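Local coordinates for structural polyprotein, VP2 (Israeli acute paralysis virus, PDB 5CDD) that probably serves as a structural component of the virus capsid, a jelly-roll coat protein that assembles with other pieces of the same polyprotein into pentamers, at residues 30-35 and 111-116; 107-112 and 158-163; 89-94 and 124-129. One frame throughout, in Å; residues are numbered along the deposited sequence.

Interaction 1 of 3, residues 30-35 and 111-116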
ATOM      1  N   LYS C  30     -52.047 -45.749 -26.906  1.00 75.01           N
ATOM      2  CA  LYS C  30     -51.875 -45.641 -25.469  1.00 69.31           C
ATOM      3  C   LYS C  30     -51.242 -44.250 -25.375  1.00 65.46           C
ATOM      4  O   LYS C  30     -50.209 -44.001 -26.003  1.00 66.11           O
ATOM      5  CB  LYS C  30     -51.048 -46.828 -24.960  1.00 69.19           C
ATOM      6  CG  LYS C  30     -51.642 -47.606 -23.793  1.00 69.57           C
ATOM      7  CD  LYS C  30     -51.609 -46.806 -22.496  1.00 69.39           C
ATOM      8  CE  LYS C  30     -50.903 -47.559 -21.369  1.00 69.56           C
ATOM      9  NZ  LYS C  30     -51.009 -46.837 -20.069  1.00 69.25           N
ATOM     10  N   PRO C  31     -51.845 -43.329 -24.596  1.00 60.81           N
ATOM     11  CA  PRO C  31     -51.300 -41.972 -24.482  1.00 57.35           C
ATOM     12  C   PRO C  31     -50.532 -42.007 -23.160  1.00 54.67           C
ATOM     13  O   PRO C  31     -50.808 -42.831 -22.290  1.00 54.63           O
ATOM     14  CB  PRO C  31     -52.509 -41.043 -24.409  1.00 57.07           C
ATOM     15  CG  PRO C  31     -53.544 -41.922 -23.787  1.00 58.23           C
ATOM     16  CD  PRO C  31     -53.372 -43.226 -24.548  1.00 58.91           C
ATOM     17  N   LEU C  32     -49.563 -41.108 -23.035  1.00 50.81           N
ATOM     18  CA  LEU C  32     -48.745 -41.018 -21.838  1.00 46.47           C
ATOM     19  C   LEU C  32     -49.581 -41.128 -20.571  1.00 45.10           C
ATOM     20  O   LEU C  32     -50.618 -40.474 -20.442  1.00 43.87           O
ATOM     21  CB  LEU C  32     -47.976 -39.696 -21.828  1.00 43.72           C
ATOM     22  CG  LEU C  32     -46.909 -39.532 -22.908  1.00 41.19           C
ATOM     23  CD1 LEU C  32     -46.363 -38.121 -22.878  1.00 39.71           C
ATOM     24  CD2 LEU C  32     -45.798 -40.543 -22.684  1.00 39.46           C
ATOM     25  N   SER C  33     -49.123 -41.961 -19.641  1.00 44.23           N
ATOM     26  CA  SER C  33     -49.815 -42.154 -18.373  1.00 44.01           C
ATOM     27  C   SER C  33     -49.475 -41.002 -17.437  1.00 44.38           C
ATOM     28  O   SER C  33     -48.319 -40.587 -17.342  1.00 45.45           O
ATOM     29  CB  SER C  33     -49.390 -43.473 -17.728  1.00 43.65           C
ATOM     30  OG  SER C  33     -49.679 -44.572 -18.570  1.00 47.42           O
ATOM     31  N   ARG C  34     -50.485 -40.495 -16.742  1.00 43.40           N
ATOM     32  CA  ARG C  34     -50.293 -39.384 -15.822  1.00 42.99           C
ATOM     33  C   ARG C  34     -49.248 -39.712 -14.753  1.00 41.98           C
ATOM     34  O   ARG C  34     -48.503 -38.833 -14.318  1.00 42.67           O
ATOM     35  CB  ARG C  34     -51.629 -39.022 -15.167  1.00 44.32           C
ATOM     36  CG  ARG C  34     -51.619 -37.702 -14.421  1.00 48.86           C
ATOM     37  CD  ARG C  34     -52.996 -37.362 -13.870  1.00 52.94           C
ATOM     38  NE  ARG C  34     -52.997 -36.081 -13.167  1.00 58.01           N
ATOM     39  CZ  ARG C  34     -54.063 -35.552 -12.574  1.00 59.98           C
ATOM     40  NH1 ARG C  34     -55.225 -36.194 -12.597  1.00 60.95           N
ATOM     41  NH2 ARG C  34     -53.969 -34.379 -11.957  1.00 60.48           N
ATOM     42  N   TYR C  35     -49.189 -40.978 -14.346  1.00 40.16           N
ATOM     43  CA  TYR C  35     -48.242 -41.421 -13.321  1.00 37.71           C
ATOM     44  C   TYR C  35     -47.581 -42.748 -13.688  1.00 36.90           C
ATOM     45  O   TYR C  35     -47.935 -43.380 -14.682  1.00 37.34           O
ATOM     46  CB  TYR C  35     -48.963 -41.599 -11.980  1.00 36.51           C
ATOM     47  CG  TYR C  35     -49.548 -40.335 -11.392  1.00 36.30           C
ATOM     48  CD1 TYR C  35     -48.752 -39.438 -10.681  1.00 35.99           C
ATOM     49  CD2 TYR C  35     -50.901 -40.037 -11.542  1.00 36.51           C
ATOM     50  CE1 TYR C  35     -49.291 -38.274 -10.132  1.00 35.67           C
ATOM     51  CE2 TYR C  35     -51.450 -38.875 -11.000  1.00 36.32           C
ATOM     52  CZ  TYR C  35     -50.640 -38.000 -10.297  1.00 36.36           C
ATOM     53  OH  TYR C  35     -51.179 -36.852  -9.761  1.00 38.31           O
ATOM     54  N   THR C 111     -41.061 -42.244 -15.570  1.00 33.80           N
ATOM     55  CA  THR C 111     -41.507 -40.991 -14.972  1.00 34.00           C
ATOM     56  C   THR C 111     -42.914 -40.592 -15.412  1.00 33.74           C
ATOM     57  O   THR C 111     -43.487 -41.190 -16.324  1.00 32.62           O
ATOM     58  CB  THR C 111     -40.522 -39.839 -15.296  1.00 34.71           C
ATOM     59  OG1 THR C 111     -40.950 -38.640 -14.636  1.00 36.16           O
ATOM     60  CG2 THR C 111     -40.459 -39.594 -16.796  1.00 34.59           C
ATOM     61  N   SER C 112     -43.462 -39.576 -14.751  1.00 33.24           N
ATOM     62  CA  SER C 112     -44.801 -39.084 -15.047  1.00 32.89           C
ATOM     63  C   SER C 112     -44.908 -38.515 -16.453  1.00 33.46           C
ATOM     64  O   SER C 112     -43.910 -38.371 -17.158  1.00 33.62           O
ATOM     65  CB  SER C 112     -45.190 -38.001 -14.043  1.00 33.41           C
ATOM     66  OG  SER C 112     -44.302 -36.898 -14.122  1.00 33.08           O
ATOM     67  N   ARG C 113     -46.134 -38.196 -16.855  1.00 33.85           N
ATOM     68  CA  ARG C 113     -46.377 -37.623 -18.170  1.00 34.00           C
ATOM     69  C   ARG C 113     -45.741 -36.242 -18.190  1.00 35.28           C
ATOM     70  O   ARG C 113     -45.253 -35.782 -19.223  1.00 36.13           O
ATOM     71  CB  ARG C 113     -47.880 -37.508 -18.424  1.00 33.28           C
ATOM     72  CG  ARG C 113     -48.252 -36.827 -19.731  1.00 31.62           C
ATOM     73  CD  ARG C 113     -49.758 -36.791 -19.890  1.00 30.85           C
ATOM     74  NE  ARG C 113     -50.395 -36.125 -18.759  1.00 32.59           N
ATOM     75  CZ  ARG C 113     -51.694 -36.189 -18.489  1.00 33.40           C
ATOM     76  NH1 ARG C 113     -52.501 -36.893 -19.271  1.00 32.80           N
ATOM     77  NH2 ARG C 113     -52.187 -35.547 -17.437  1.00 33.56           N
ATOM     78  N   ALA C 114     -45.750 -35.586 -17.033  1.00 36.11           N
ATOM     79  CA  ALA C 114     -45.166 -34.260 -16.897  1.00 35.60           C
ATOM     80  C   ALA C 114     -43.656 -34.373 -17.063  1.00 36.67           C
ATOM     81  O   ALA C 114     -43.014 -33.492 -17.637  1.00 38.17           O
ATOM     82  CB  ALA C 114     -45.505 -33.682 -15.532  1.00 34.15           C
ATOM     83  N   GLY C 115     -43.092 -35.465 -16.557  1.00 36.14           N
ATOM     84  CA  GLY C 115     -41.661 -35.676 -16.668  1.00 35.55           C
ATOM     85  C   GLY C 115     -41.248 -35.980 -18.095  1.00 35.74           C
ATOM     86  O   GLY C 115     -40.352 -35.338 -18.640  1.00 36.51           O
ATOM     87  N   VAL C 116     -41.906 -36.964 -18.699  1.00 35.48           N
ATOM     88  CA  VAL C 116     -41.612 -37.364 -20.072  1.00 34.86           C
ATOM     89  C   VAL C 116     -41.687 -36.171 -21.016  1.00 35.04           C
ATOM     90  O   VAL C 116     -40.837 -35.997 -21.888  1.00 34.39           O
ATOM     91  CB  VAL C 116     -42.613 -38.431 -20.564  1.00 34.35           C
ATOM     92  CG1 VAL C 116     -42.335 -38.778 -22.014  1.00 32.48           C
ATOM     93  CG2 VAL C 116     -42.517 -39.670 -19.692  1.00 34.46           C
TER
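Leu32, Arg34 and Arg113 carry a buried contact, part apolar packing and part an arginine chain crossing over the guanidinium of another, where the loop between strands 13-18 and 47-51 passes the first turn of the short helix 113-116. Leu32 lies against the aliphatic shaft of Arg113, its CB 3.6 Å from Arg113 CG. Its end meets Val116 tip to tip, with Leu32 CD2 3.9 Å from Val116 CG1. The Arg113 chain leaves the helix extended and then turns at CD (chi3 57°), which carries the guanidinium beside the arm of Arg34. There Arg34 CB sits 4.2 Å above one face of the Arg113 guanidinium, toward its rim, and Arg34 CG lies 3.8 Å from Arg113 NH2. The two guanidinium planes are inclined by 26°. Ser112 sets the start of the helix as its N-cap, its OG accepting from Gly115 N at 3.1 Å. A neighbouring subunit borders the contact; its Lys66 O receives a weak hydrogen bond from Arg113 NH2, and its Asp86 forms a long, weak ion pair with Arg34. The aliphatic chain of Arg34 thus lies over the guanidinium of Arg113, and the closeness of like charges (Arg34 NE to Arg113 NH2 4.4 Å) is probably eased by these partners.

Interaction 2 of 3, residues 107-112 and 158-163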
ATOM      1  N   SER C 107     -34.848 -43.091 -15.977  1.00 35.40           N
ATOM      2  CA  SER C 107     -35.250 -43.329 -17.360  1.00 33.58           C
ATOM      3  C   SER C 107     -36.506 -42.534 -17.697  1.00 32.80           C
ATOM      4  O   SER C 107     -37.330 -42.258 -16.825  1.00 33.19           O
ATOM      5  CB  SER C 107     -35.515 -44.818 -17.589  1.00 33.48           C
ATOM      6  OG  SER C 107     -35.979 -45.048 -18.908  1.00 34.95           O
ATOM      7  N   VAL C 108     -36.649 -42.168 -18.966  1.00 32.14           N
ATOM      8  CA  VAL C 108     -37.803 -41.396 -19.412  1.00 31.84           C
ATOM      9  C   VAL C 108     -39.090 -42.212 -19.329  1.00 32.48           C
ATOM     10  O   VAL C 108     -40.181 -41.657 -19.197  1.00 32.33           O
ATOM     11  CB  VAL C 108     -37.611 -40.901 -20.869  1.00 30.99           C
ATOM     12  CG1 VAL C 108     -37.445 -42.083 -21.806  1.00 29.66           C
ATOM     13  CG2 VAL C 108     -38.793 -40.048 -21.292  1.00 29.50           C
ATOM     14  N   LEU C 109     -38.957 -43.533 -19.396  1.00 33.09           N
ATOM     15  CA  LEU C 109     -40.109 -44.428 -19.339  1.00 32.35           C
ATOM     16  C   LEU C 109     -40.564 -44.704 -17.906  1.00 32.58           C
ATOM     17  O   LEU C 109     -41.615 -45.304 -17.687  1.00 32.85           O
ATOM     18  CB  LEU C 109     -39.773 -45.751 -20.035  1.00 29.85           C
ATOM     19  CG  LEU C 109     -39.321 -45.649 -21.494  1.00 28.67           C
ATOM     20  CD1 LEU C 109     -38.898 -47.015 -21.997  1.00 26.72           C
ATOM     21  CD2 LEU C 109     -40.448 -45.087 -22.345  1.00 27.97           C
ATOM     22  N   GLN C 110     -39.774 -44.257 -16.936  1.00 33.44           N
ATOM     23  CA  GLN C 110     -40.092 -44.475 -15.530  1.00 33.65           C
ATOM     24  C   GLN C 110     -40.539 -43.206 -14.819  1.00 33.64           C
ATOM     25  O   GLN C 110     -40.411 -43.102 -13.599  1.00 34.07           O
ATOM     26  CB  GLN C 110     -38.875 -45.047 -14.804  1.00 35.40           C
ATOM     27  CG  GLN C 110     -38.381 -46.368 -15.358  1.00 38.29           C
ATOM     28  CD  GLN C 110     -39.413 -47.465 -15.235  1.00 39.52           C
ATOM     29  OE1 GLN C 110     -39.874 -47.778 -14.137  1.00 42.48           O
ATOM     30  NE2 GLN C 110     -39.780 -48.058 -16.363  1.00 39.71           N
ATOM     31  N   THR C 111     -41.061 -42.244 -15.570  1.00 33.80           N
ATOM     32  CA  THR C 111     -41.507 -40.991 -14.972  1.00 34.00           C
ATOM     33  C   THR C 111     -42.914 -40.592 -15.412  1.00 33.74           C
ATOM     34  O   THR C 111     -43.487 -41.190 -16.324  1.00 32.62           O
ATOM     35  CB  THR C 111     -40.522 -39.839 -15.296  1.00 34.71           C
ATOM     36  OG1 THR C 111     -40.950 -38.640 -14.636  1.00 36.16           O
ATOM     37  CG2 THR C 111     -40.459 -39.594 -16.796  1.00 34.59           C
ATOM     38  N   SER C 112     -43.462 -39.576 -14.751  1.00 33.24           N
ATOM     39  CA  SER C 112     -44.801 -39.084 -15.047  1.00 32.89           C
ATOM     40  C   SER C 112     -44.908 -38.515 -16.453  1.00 33.46           C
ATOM     41  O   SER C 112     -43.910 -38.371 -17.158  1.00 33.62           O
ATOM     42  CB  SER C 112     -45.190 -38.001 -14.043  1.00 33.41           C
ATOM     43  OG  SER C 112     -44.302 -36.898 -14.122  1.00 33.08           O
ATOM     44  N   TYR C 158     -37.632 -41.645 -28.762  1.00 33.10           N
ATOM     45  CA  TYR C 158     -38.973 -42.150 -28.487  1.00 33.37           C
ATOM     46  C   TYR C 158     -40.079 -41.302 -29.116  1.00 34.08           C
ATOM     47  O   TYR C 158     -39.929 -40.092 -29.288  1.00 34.54           O
ATOM     48  CB  TYR C 158     -39.203 -42.211 -26.973  1.00 33.62           C
ATOM     49  CG  TYR C 158     -38.338 -43.212 -26.236  1.00 34.94           C
ATOM     50  CD1 TYR C 158     -38.569 -44.581 -26.352  1.00 36.03           C
ATOM     51  CD2 TYR C 158     -37.290 -42.788 -25.416  1.00 34.83           C
ATOM     52  CE1 TYR C 158     -37.780 -45.507 -25.670  1.00 37.16           C
ATOM     53  CE2 TYR C 158     -36.494 -43.705 -24.732  1.00 35.95           C
ATOM     54  CZ  TYR C 158     -36.745 -45.063 -24.863  1.00 37.86           C
ATOM     55  OH  TYR C 158     -35.963 -45.978 -24.191  1.00 38.67           O
ATOM     56  N   LEU C 159     -41.189 -41.956 -29.454  1.00 35.04           N
ATOM     57  CA  LEU C 159     -42.352 -41.286 -30.029  1.00 35.03           C
ATOM     58  C   LEU C 159     -43.545 -41.617 -29.132  1.00 35.89           C
ATOM     59  O   LEU C 159     -44.068 -42.731 -29.164  1.00 35.08           O
ATOM     60  CB  LEU C 159     -42.614 -41.778 -31.454  1.00 33.65           C
ATOM     61  CG  LEU C 159     -43.808 -41.138 -32.169  1.00 33.40           C
ATOM     62  CD1 LEU C 159     -43.621 -39.631 -32.255  1.00 31.83           C
ATOM     63  CD2 LEU C 159     -43.948 -41.735 -33.558  1.00 32.33           C
ATOM     64  N   PHE C 160     -43.959 -40.642 -28.329  1.00 36.72           N
ATOM     65  CA  PHE C 160     -45.064 -40.820 -27.393  1.00 37.08           C
ATOM     66  C   PHE C 160     -46.345 -40.107 -27.810  1.00 38.53           C
ATOM     67  O   PHE C 160     -46.305 -39.041 -28.428  1.00 38.86           O
ATOM     68  CB  PHE C 160     -44.670 -40.291 -26.012  1.00 36.31           C
ATOM     69  CG  PHE C 160     -43.493 -40.988 -25.395  1.00 35.67           C
ATOM     70  CD1 PHE C 160     -43.614 -42.281 -24.895  1.00 35.65           C
ATOM     71  CD2 PHE C 160     -42.269 -40.334 -25.277  1.00 34.48           C
ATOM     72  CE1 PHE C 160     -42.532 -42.913 -24.282  1.00 35.56           C
ATOM     73  CE2 PHE C 160     -41.184 -40.955 -24.667  1.00 33.96           C
ATOM     74  CZ  PHE C 160     -41.315 -42.247 -24.168  1.00 35.04           C
ATOM     75  N   PRO C 161     -47.505 -40.697 -27.482  1.00 39.54           N
ATOM     76  CA  PRO C 161     -48.799 -40.094 -27.818  1.00 39.38           C
ATOM     77  C   PRO C 161     -49.242 -39.246 -26.620  1.00 39.77           C
ATOM     78  O   PRO C 161     -49.541 -39.788 -25.556  1.00 40.17           O
ATOM     79  CB  PRO C 161     -49.716 -41.307 -28.013  1.00 38.70           C
ATOM     80  CG  PRO C 161     -48.770 -42.480 -28.172  1.00 39.08           C
ATOM     81  CD  PRO C 161     -47.670 -42.136 -27.220  1.00 39.80           C
ATOM     82  N   ILE C 162     -49.268 -37.927 -26.778  1.00 39.60           N
ATOM     83  CA  ILE C 162     -49.686 -37.058 -25.680  1.00 39.25           C
ATOM     84  C   ILE C 162     -51.173 -37.246 -25.405  1.00 40.29           C
ATOM     85  O   ILE C 162     -51.585 -37.446 -24.263  1.00 40.17           O
ATOM     86  CB  ILE C 162     -49.425 -35.572 -26.001  1.00 38.34           C
ATOM     87  CG1 ILE C 162     -47.923 -35.327 -26.149  1.00 37.60           C
ATOM     88  CG2 ILE C 162     -50.001 -34.692 -24.899  1.00 37.20           C
ATOM     89  CD1 ILE C 162     -47.568 -33.902 -26.524  1.00 36.36           C
ATOM     90  N   THR C 163     -51.970 -37.177 -26.468  1.00 41.49           N
ATOM     91  CA  THR C 163     -53.414 -37.345 -26.371  1.00 42.65           C
ATOM     92  C   THR C 163     -53.819 -38.563 -27.187  1.00 44.68           C
ATOM     93  O   THR C 163     -53.071 -39.012 -28.055  1.00 45.01           O
ATOM     94  CB  THR C 163     -54.165 -36.133 -26.949  1.00 42.30           C
ATOM     95  OG1 THR C 163     -53.948 -36.069 -28.366  1.00 40.39           O
ATOM     96  CG2 THR C 163     -53.677 -34.847 -26.309  1.00 42.83           C
TER
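The isobutyl group of Leu109 is the bump of this contact, and the hollow it enters is formed by the rings of Tyr158 and Phe160 on strand 155-161. Leu109 uses its two methyls differently. CD2 meets the edge of the Phe160 ring near its plane, 3.5 Å from Phe160 CZ, and also lies 4.3 Å above the plane of the Tyr158 ring, toward the rim. CD1 reaches the phenol end, 3.8 Å from Tyr158 OH, and the leucine and tyrosine chains cross at about a right angle. Val108 adds a second, smaller bump. Its CG1, held between backbone N and carbonyl carbon (chi1 60°), is 3.5 Å from Tyr158 CE2, while its CG2 lies more loosely beside Phe160 CE2 at 4.2 Å. The valine and tyrosine side chains lie alongside each other, pointing opposite ways. Tyr158 OH also forms a weak hydrogen bond with Asp99, which binds Val108 N as well, and Val116 packs beside both Val108 and Phe160. The arrangement is that of a viral jelly roll in which the long loop following strand 90-97 folds back over the outer face of the sheet containing strands 155-161 and 90-97.

Interaction 3 of 3, residues 89-94 and 124-129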
ATOM      1  N   GLY C  89     -55.130 -35.393 -33.235  1.00 46.65           N
ATOM      2  CA  GLY C  89     -54.239 -35.959 -32.239  1.00 45.12           C
ATOM      3  C   GLY C  89     -52.908 -35.238 -32.207  1.00 44.01           C
ATOM      4  O   GLY C  89     -52.552 -34.538 -33.157  1.00 44.25           O
ATOM      5  N   ARG C  90     -52.172 -35.399 -31.113  1.00 42.85           N
ATOM      6  CA  ARG C  90     -50.869 -34.761 -30.971  1.00 42.58           C
ATOM      7  C   ARG C  90     -49.892 -35.678 -30.239  1.00 41.81           C
ATOM      8  O   ARG C  90     -50.233 -36.281 -29.222  1.00 40.91           O
ATOM      9  CB  ARG C  90     -51.001 -33.430 -30.223  1.00 42.48           C
ATOM     10  CG  ARG C  90     -49.684 -32.698 -30.074  1.00 43.81           C
ATOM     11  CD  ARG C  90     -49.851 -31.283 -29.548  1.00 45.07           C
ATOM     12  NE  ARG C  90     -50.580 -30.424 -30.476  1.00 45.70           N
ATOM     13  CZ  ARG C  90     -50.442 -29.102 -30.526  1.00 46.97           C
ATOM     14  NH1 ARG C  90     -49.599 -28.491 -29.702  1.00 47.31           N
ATOM     15  NH2 ARG C  90     -51.149 -28.388 -31.392  1.00 46.83           N
ATOM     16  N   MET C  91     -48.675 -35.777 -30.765  1.00 42.22           N
ATOM     17  CA  MET C  91     -47.653 -36.633 -30.169  1.00 41.65           C
ATOM     18  C   MET C  91     -46.405 -35.851 -29.782  1.00 39.85           C
ATOM     19  O   MET C  91     -46.283 -34.664 -30.087  1.00 40.02           O
ATOM     20  CB  MET C  91     -47.272 -37.743 -31.146  1.00 43.93           C
ATOM     21  CG  MET C  91     -48.468 -38.409 -31.786  1.00 46.94           C
ATOM     22  SD  MET C  91     -48.040 -39.936 -32.613  1.00 50.65           S
ATOM     23  CE  MET C  91     -48.627 -41.116 -31.401  1.00 50.89           C
ATOM     24  N   TYR C  92     -45.476 -36.526 -29.114  1.00 37.67           N
ATOM     25  CA  TYR C  92     -44.242 -35.888 -28.681  1.00 35.83           C
ATOM     26  C   TYR C  92     -43.028 -36.752 -29.011  1.00 35.38           C
ATOM     27  O   TYR C  92     -42.950 -37.914 -28.607  1.00 35.19           O
ATOM     28  CB  TYR C  92     -44.290 -35.626 -27.174  1.00 34.40           C
ATOM     29  CG  TYR C  92     -43.218 -34.683 -26.670  1.00 33.52           C
ATOM     30  CD1 TYR C  92     -43.145 -33.371 -27.136  1.00 34.27           C
ATOM     31  CD2 TYR C  92     -42.292 -35.095 -25.711  1.00 32.50           C
ATOM     32  CE1 TYR C  92     -42.176 -32.488 -26.660  1.00 34.17           C
ATOM     33  CE2 TYR C  92     -41.317 -34.221 -25.227  1.00 33.04           C
ATOM     34  CZ  TYR C  92     -41.266 -32.919 -25.705  1.00 33.73           C
ATOM     35  OH  TYR C  92     -40.313 -32.047 -25.228  1.00 34.03           O
ATOM     36  N   LEU C  93     -42.089 -36.178 -29.757  1.00 34.03           N
ATOM     37  CA  LEU C  93     -40.870 -36.881 -30.131  1.00 32.45           C
ATOM     38  C   LEU C  93     -39.737 -36.349 -29.262  1.00 32.59           C
ATOM     39  O   LEU C  93     -39.324 -35.199 -29.409  1.00 32.88           O
ATOM     40  CB  LEU C  93     -40.548 -36.638 -31.608  1.00 31.41           C
ATOM     41  CG  LEU C  93     -39.317 -37.361 -32.167  1.00 30.33           C
ATOM     42  CD1 LEU C  93     -39.554 -38.866 -32.169  1.00 27.86           C
ATOM     43  CD2 LEU C  93     -39.035 -36.868 -33.577  1.00 30.42           C
ATOM     44  N   ALA C  94     -39.240 -37.185 -28.356  1.00 31.86           N
ATOM     45  CA  ALA C  94     -38.162 -36.780 -27.462  1.00 32.37           C
ATOM     46  C   ALA C  94     -37.029 -37.800 -27.445  1.00 32.27           C
ATOM     47  O   ALA C  94     -37.222 -38.955 -27.821  1.00 33.04           O
ATOM     48  CB  ALA C  94     -38.705 -36.588 -26.054  1.00 31.71           C
ATOM     49  N   LEU C 124     -46.050 -32.798 -32.327  1.00 43.67           N
ATOM     50  CA  LEU C 124     -46.543 -33.143 -33.652  1.00 44.35           C
ATOM     51  C   LEU C 124     -48.068 -33.211 -33.641  1.00 44.58           C
ATOM     52  O   LEU C 124     -48.645 -34.127 -33.059  1.00 44.69           O
ATOM     53  CB  LEU C 124     -45.965 -34.492 -34.082  1.00 45.77           C
ATOM     54  CG  LEU C 124     -46.425 -35.052 -35.430  1.00 49.09           C
ATOM     55  CD1 LEU C 124     -46.017 -34.110 -36.556  1.00 50.14           C
ATOM     56  CD2 LEU C 124     -45.812 -36.428 -35.636  1.00 49.82           C
ATOM     57  N   ASP C 125     -48.713 -32.235 -34.275  1.00 45.30           N
ATOM     58  CA  ASP C 125     -50.172 -32.200 -34.343  1.00 46.66           C
ATOM     59  C   ASP C 125     -50.589 -32.668 -35.732  1.00 47.30           C
ATOM     60  O   ASP C 125     -50.128 -32.126 -36.737  1.00 48.29           O
ATOM     61  CB  ASP C 125     -50.687 -30.778 -34.097  1.00 48.10           C
ATOM     62  CG  ASP C 125     -52.195 -30.723 -33.916  1.00 50.20           C
ATOM     63  OD1 ASP C 125     -52.926 -31.198 -34.811  1.00 52.81           O
ATOM     64  OD2 ASP C 125     -52.654 -30.201 -32.878  1.00 50.45           O
ATOM     65  N   PHE C 126     -51.462 -33.672 -35.788  1.00 47.40           N
ATOM     66  CA  PHE C 126     -51.914 -34.225 -37.060  1.00 47.13           C
ATOM     67  C   PHE C 126     -52.595 -33.241 -38.003  1.00 47.60           C
ATOM     68  O   PHE C 126     -52.460 -33.349 -39.222  1.00 48.25           O
ATOM     69  CB  PHE C 126     -52.851 -35.411 -36.820  1.00 46.51           C
ATOM     70  CG  PHE C 126     -52.206 -36.557 -36.096  1.00 46.82           C
ATOM     71  CD1 PHE C 126     -50.879 -36.896 -36.343  1.00 47.44           C
ATOM     72  CD2 PHE C 126     -52.933 -37.317 -35.188  1.00 47.50           C
ATOM     73  CE1 PHE C 126     -50.285 -37.977 -35.695  1.00 47.84           C
ATOM     74  CE2 PHE C 126     -52.349 -38.402 -34.535  1.00 47.63           C
ATOM     75  CZ  PHE C 126     -51.023 -38.732 -34.790  1.00 47.36           C
ATOM     76  N   GLN C 127     -53.322 -32.279 -37.446  1.00 47.87           N
ATOM     77  CA  GLN C 127     -54.025 -31.306 -38.269  1.00 49.06           C
ATOM     78  C   GLN C 127     -53.285 -29.981 -38.441  1.00 48.78           C
ATOM     79  O   GLN C 127     -53.817 -29.048 -39.040  1.00 49.98           O
ATOM     80  CB  GLN C 127     -55.416 -31.045 -37.687  1.00 50.62           C
ATOM     81  CG  GLN C 127     -56.566 -31.465 -38.597  1.00 54.33           C
ATOM     82  CD  GLN C 127     -56.522 -32.938 -38.967  1.00 56.38           C
ATOM     83  OE1 GLN C 127     -55.628 -33.385 -39.687  1.00 57.83           O
ATOM     84  NE2 GLN C 127     -57.489 -33.698 -38.473  1.00 58.57           N
ATOM     85  N   LEU C 128     -52.063 -29.899 -37.929  1.00 48.27           N
ATOM     86  CA  LEU C 128     -51.291 -28.666 -38.039  1.00 47.62           C
ATOM     87  C   LEU C 128     -49.947 -28.834 -38.731  1.00 48.39           C
ATOM     88  O   LEU C 128     -49.573 -28.022 -39.575  1.00 49.22           O
ATOM     89  CB  LEU C 128     -51.058 -28.060 -36.654  1.00 45.86           C
ATOM     90  CG  LEU C 128     -52.263 -27.471 -35.919  1.00 44.54           C
ATOM     91  CD1 LEU C 128     -51.836 -27.004 -34.541  1.00 44.13           C
ATOM     92  CD2 LEU C 128     -52.837 -26.314 -36.718  1.00 43.86           C
ATOM     93  N   ASP C 129     -49.223 -29.888 -38.373  1.00 49.46           N
ATOM     94  CA  ASP C 129     -47.903 -30.136 -38.942  1.00 50.26           C
ATOM     95  C   ASP C 129     -47.894 -31.144 -40.083  1.00 50.02           C
ATOM     96  O   ASP C 129     -48.543 -32.186 -40.012  1.00 50.51           O
ATOM     97  CB  ASP C 129     -46.951 -30.617 -37.843  1.00 51.68           C
ATOM     98  CG  ASP C 129     -46.899 -29.669 -36.660  1.00 53.75           C
ATOM     99  OD1 ASP C 129     -46.475 -28.508 -36.843  1.00 55.73           O
ATOM    100  OD2 ASP C 129     -47.285 -30.084 -35.546  1.00 53.69           O
TER
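Arg90 lays its chain across the neighbouring strand, its CG passing 3.5 Å from Leu124 O, before the guanidinium turns onto Asp125. The chain bends near its end (chi3 -65°), which lets NE and NH2 grip the same oxygen side-on. Arg90 NH2 lies 2.8 Å and Arg90 NE 3.2 Å from Asp125 OD2. This oxygen lies almost in the guanidinium plane and is met on its anti side, with the nitrogens somewhat out of the carboxylate plane and the guanidinium and carboxylate planes 78° apart. The other carboxylate oxygen, Asp125 OD1, accepts from Gln127 N in an Asx turn, so the two oxygens divide the work between salt bridge and turn. Asp129 OD2 accepts from Asp125 N at 2.9 Å, bringing the chain after the turn back to the end of the strand. On the face that carries Met91 and Leu124, Met91 SD lies 3.9 Å from Phe126 CZ, an oblique Met-aromatic contact. The backbones run antiparallel: Met91 and Leu124 form a hydrogen-bonded pair, Arg90 and Asp125 a non-hydrogen-bonded one, and Phe126 N extends the pairing to Gly89 O at 3.0 Å. Arg90 NH1 forms a salt bridge with Glu200 of a neighbouring subunit. Strand 90-97 lies between strands 121-125 and 155-161; Leu124 and Phe126 face strand 68-81 of the opposing sheet, and Met91 packs on Pro161.

Overall arrangement
From the N terminus, the loop holding residues 30-35 leads into strand 47-51, and the chain later enters strand 90-97 through residues 89-94. The long loop after that strand carries 107-112 and then 111-116, so interactions 1 and 2 share Thr111 and Ser112. Interaction 1 closes the loop back to 30-35, and interaction 3 pairs 89-94 with 124-129. Interaction 2 closes last, on 158-163. Interaction 3 crosses both of the others along the chain. Strands 90-97 and 155-161 are sheet neighbours, joining interactions 2 and 3, while a probable hydrogen bond from Leu32 N to Pro161 O connects interactions 1 and 2. Interactions 1 and 2 bring the loops and helix 113-116 together beside strand 155-161, and interaction 3 pairs two strands of the same sheet.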